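Local coordinates for glutaredoxin-glutathione complex (PDB 5KQA), which binds glutathione and, as a glutaredoxin of the thioredoxin superfamily, probably catalyses glutathione-dependent thiol-disulfide exchange, at residues Asn37-Phe42 with Lys55-Leu60. Sequence-based numbering, arbitrary orientation.
Sequences NPLVVF and KLFDQL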
ATOM      1  N   ASN A  37      -0.987  10.385  -1.278  1.00  9.13           N
ATOM      2  CA  ASN A  37      -0.113   9.959  -0.190  1.00 11.83           C
ATOM      3  C   ASN A  37       1.216   9.496  -0.731  1.00  8.36           C
ATOM      4  O   ASN A  37       1.255   8.644  -1.609  1.00 12.70           O
ATOM      5  CB  ASN A  37      -0.751   8.834   0.621  1.00 11.78           C
ATOM      6  CG  ASN A  37      -1.906   9.310   1.456  1.00 12.35           C
ATOM      7  OD1 ASN A  37      -1.712   9.860   2.529  1.00  9.00           O
ATOM      8  ND2 ASN A  37      -3.123   9.092   0.970  1.00 15.53           N
ATOM      9  N   PRO A  38       2.316  10.074  -0.230  1.00 11.93           N
ATOM     10  CA  PRO A  38       3.627   9.607  -0.686  1.00 10.89           C
ATOM     11  C   PRO A  38       3.783   8.099  -0.465  1.00 14.73           C
ATOM     12  O   PRO A  38       4.246   7.383  -1.344  1.00 13.89           O
ATOM     13  CB  PRO A  38       4.603  10.416   0.174  1.00 14.18           C
ATOM     14  CG  PRO A  38       3.846  11.679   0.493  1.00 14.13           C
ATOM     15  CD  PRO A  38       2.407  11.271   0.629  1.00  8.56           C
ATOM     16  N   LEU A  39       3.353   7.625   0.694  1.00  9.93           N
ATOM     17  CA  LEU A  39       3.427   6.207   1.024  1.00  9.03           C
ATOM     18  C   LEU A  39       2.049   5.679   1.460  1.00 10.31           C
ATOM     19  O   LEU A  39       1.430   6.216   2.381  1.00  7.08           O
ATOM     20  CB  LEU A  39       4.468   5.983   2.126  1.00  8.56           C
ATOM     21  CG  LEU A  39       4.540   4.604   2.787  1.00  8.65           C
ATOM     22  CD1 LEU A  39       4.787   3.516   1.730  1.00 10.21           C
ATOM     23  CD2 LEU A  39       5.609   4.573   3.873  1.00  7.84           C
ATOM     24  N   VAL A  40       1.568   4.638   0.792  1.00 10.07           N
ATOM     25  CA  VAL A  40       0.286   4.036   1.150  1.00  8.21           C
ATOM     26  C   VAL A  40       0.471   2.561   1.442  1.00 10.58           C
ATOM     27  O   VAL A  40       1.139   1.845   0.691  1.00  8.66           O
ATOM     28  CB  VAL A  40      -0.789   4.171   0.036  1.00 15.35           C
ATOM     29  CG1 VAL A  40      -2.119   3.552   0.502  1.00  7.66           C
ATOM     30  CG2 VAL A  40      -0.986   5.625  -0.376  1.00 15.81           C
ATOM     31  N   VAL A  41      -0.146   2.104   2.523  1.00  9.99           N
ATOM     32  CA  VAL A  41      -0.131   0.692   2.854  1.00 10.94           C
ATOM     33  C   VAL A  41      -1.552   0.146   2.871  1.00 10.83           C
ATOM     34  O   VAL A  41      -2.260   0.317   3.855  1.00  9.31           O
ATOM     35  CB  VAL A  41       0.534   0.437   4.215  1.00  8.86           C
ATOM     36  CG1 VAL A  41       0.566  -1.050   4.497  1.00  9.84           C
ATOM     37  CG2 VAL A  41       1.959   1.007   4.231  1.00  5.31           C
ATOM     38  N   PHE A  42      -1.980  -0.503   1.784  1.00  6.80           N
ATOM     39  CA  PHE A  42      -3.269  -1.186   1.818  1.00  8.58           C
ATOM     40  C   PHE A  42      -3.086  -2.422   2.680  1.00 10.76           C
ATOM     41  O   PHE A  42      -2.207  -3.235   2.446  1.00  7.22           O
ATOM     42  CB  PHE A  42      -3.783  -1.541   0.427  1.00  6.98           C
ATOM     43  CG  PHE A  42      -4.132  -0.343  -0.404  1.00  9.40           C
ATOM     44  CD1 PHE A  42      -5.358   0.296  -0.246  1.00  9.87           C
ATOM     45  CD2 PHE A  42      -3.232   0.156  -1.332  1.00  8.69           C
ATOM     46  CE1 PHE A  42      -5.686   1.412  -1.012  1.00  5.40           C
ATOM     47  CE2 PHE A  42      -3.553   1.270  -2.111  1.00  7.99           C
ATOM     48  CZ  PHE A  42      -4.785   1.901  -1.944  1.00  6.81           C
ATOM     49  N   LYS A  55       5.779  -1.455  11.089  1.00  9.30           N
ATOM     50  CA  LYS A  55       6.846  -1.315  12.076  1.00 12.68           C
ATOM     51  C   LYS A  55       8.155  -0.838  11.423  1.00 13.82           C
ATOM     52  O   LYS A  55       8.845   0.032  11.957  1.00 10.82           O
ATOM     53  CB  LYS A  55       7.058  -2.647  12.800  1.00 19.37           C
ATOM     54  CG  LYS A  55       7.928  -2.576  14.039  1.00 20.88           C
ATOM     55  CD  LYS A  55       7.827  -3.882  14.822  1.00 43.07           C
ATOM     56  CE  LYS A  55       8.584  -3.826  16.144  1.00 45.59           C
ATOM     57  NZ  LYS A  55      10.062  -3.729  15.956  1.00 51.45           N
ATOM     58  N   LEU A  56       8.492  -1.409  10.268  1.00  9.77           N
ATOM     59  CA  LEU A  56       9.666  -0.967   9.508  1.00 14.13           C
ATOM     60  C   LEU A  56       9.575   0.513   9.150  1.00 13.84           C
ATOM     61  O   LEU A  56      10.512   1.273   9.381  1.00 13.20           O
ATOM     62  CB  LEU A  56       9.833  -1.790   8.225  1.00 15.69           C
ATOM     63  CG  LEU A  56      10.986  -1.332   7.313  1.00 16.43           C
ATOM     64  CD1 LEU A  56      12.324  -1.775   7.862  1.00 20.09           C
ATOM     65  CD2 LEU A  56      10.817  -1.801   5.892  1.00 13.65           C
ATOM     66  N   PHE A  57       8.451   0.918   8.567  1.00 12.19           N
ATOM     67  CA  PHE A  57       8.255   2.315   8.194  1.00 14.67           C
ATOM     68  C   PHE A  57       8.294   3.230   9.414  1.00 14.70           C
ATOM     69  O   PHE A  57       8.825   4.335   9.333  1.00 15.17           O
ATOM     70  CB  PHE A  57       6.932   2.499   7.440  1.00  9.51           C
ATOM     71  CG  PHE A  57       6.936   1.899   6.078  1.00 11.14           C
ATOM     72  CD1 PHE A  57       8.054   2.013   5.264  1.00 12.98           C
ATOM     73  CD2 PHE A  57       5.835   1.208   5.608  1.00 10.89           C
ATOM     74  CE1 PHE A  57       8.072   1.458   4.003  1.00 15.29           C
ATOM     75  CE2 PHE A  57       5.849   0.644   4.346  1.00 10.05           C
ATOM     76  CZ  PHE A  57       6.967   0.773   3.542  1.00 15.01           C
ATOM     77  N   ASP A  58       7.732   2.780  10.536  1.00 10.90           N
ATOM     78  CA  ASP A  58       7.805   3.551  11.781  1.00 18.37           C
ATOM     79  C   ASP A  58       9.261   3.849  12.142  1.00 17.49           C
ATOM     80  O   ASP A  58       9.638   4.999  12.398  1.00 16.38           O
ATOM     81  CB  ASP A  58       7.134   2.804  12.947  1.00 17.28           C
ATOM     82  CG  ASP A  58       5.614   2.714  12.806  1.00 19.96           C
ATOM     83  OD1 ASP A  58       5.005   3.578  12.142  1.00 17.83           O
ATOM     84  OD2 ASP A  58       5.023   1.769  13.375  1.00 22.87           O
ATOM     85  N   GLN A  59      10.074   2.797  12.150  1.00 17.95           N
ATOM     86  CA  GLN A  59      11.472   2.888  12.563  1.00 17.60           C
ATOM     87  C   GLN A  59      12.317   3.706  11.574  1.00 20.09           C
ATOM     88  O   GLN A  59      13.302   4.347  11.958  1.00 17.34           O
ATOM     89  CB  GLN A  59      12.039   1.476  12.748  1.00 15.06           C
ATOM     90  CG  GLN A  59      11.340   0.709  13.877  1.00 17.90           C
ATOM     91  CD  GLN A  59      11.830  -0.718  14.034  1.00 29.56           C
ATOM     92  OE1 GLN A  59      12.224  -1.363  13.063  1.00 29.42           O
ATOM     93  NE2 GLN A  59      11.805  -1.219  15.263  1.00 32.80           N
ATOM     94  N   LEU A  60      11.918   3.705  10.306  1.00 13.74           N
ATOM     95  CA  LEU A  60      12.611   4.493   9.287  1.00 11.78           C
ATOM     96  C   LEU A  60      12.233   5.964   9.334  1.00 11.45           C
ATOM     97  O   LEU A  60      12.834   6.780   8.635  1.00 17.86           O
ATOM     98  CB  LEU A  60      12.311   3.964   7.886  1.00 17.10           C
ATOM     99  CG  LEU A  60      12.820   2.588   7.480  1.00 18.10           C
ATOM    100  CD1 LEU A  60      12.388   2.326   6.043  1.00 17.45           C
ATOM    101  CD2 LEU A  60      14.332   2.487   7.630  1.00 16.16           C
TER
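Strand 39-42 and helix 55-60 come closest at Leu39 and Phe57, whose CA atoms stand 9.5 Å apart, a gap that side chains alone bridge, with no hydrogen bond between the two segments. Phe57 reaches out from the helix toward the strand. The methyl CD2 of Leu39 sits over the middle of one ring face, 3.6 Å from the Phe57 centroid and only 8° off the ring normal, a well-formed CH-pi contact. Leucine suits this place because its fork offers a second methyl: with CG anti to the backbone N (chi1 170°) the fork is carried out toward the ring, and CD1 lies on the same side as CD2, shifted beyond the CZ end, 3.9 Å from Phe57 CZ. Two residues along, Val41 points the same way, and its CG2 approaches Phe57 CE2 obliquely at 3.9 Å; a beta-branched residue fits the strand and keeps its bulk close to the backbone. Val94 of the central sheet and Val107 of helix 104-112 also touch Phe57, a place that a large flat apolar side chain suits. Replacing Phe57 by an alanine would remove the ring, and is likely to open a gap between helix and sheet and leave the Leu39 methyl without its aromatic face. Such apolar packing is characteristic of the beta-alpha-beta unit of the thioredoxin fold, here strand 39-43, helix 48-60 and strand 65-68, the helix beginning just after Cys47 of the glutathione pocket.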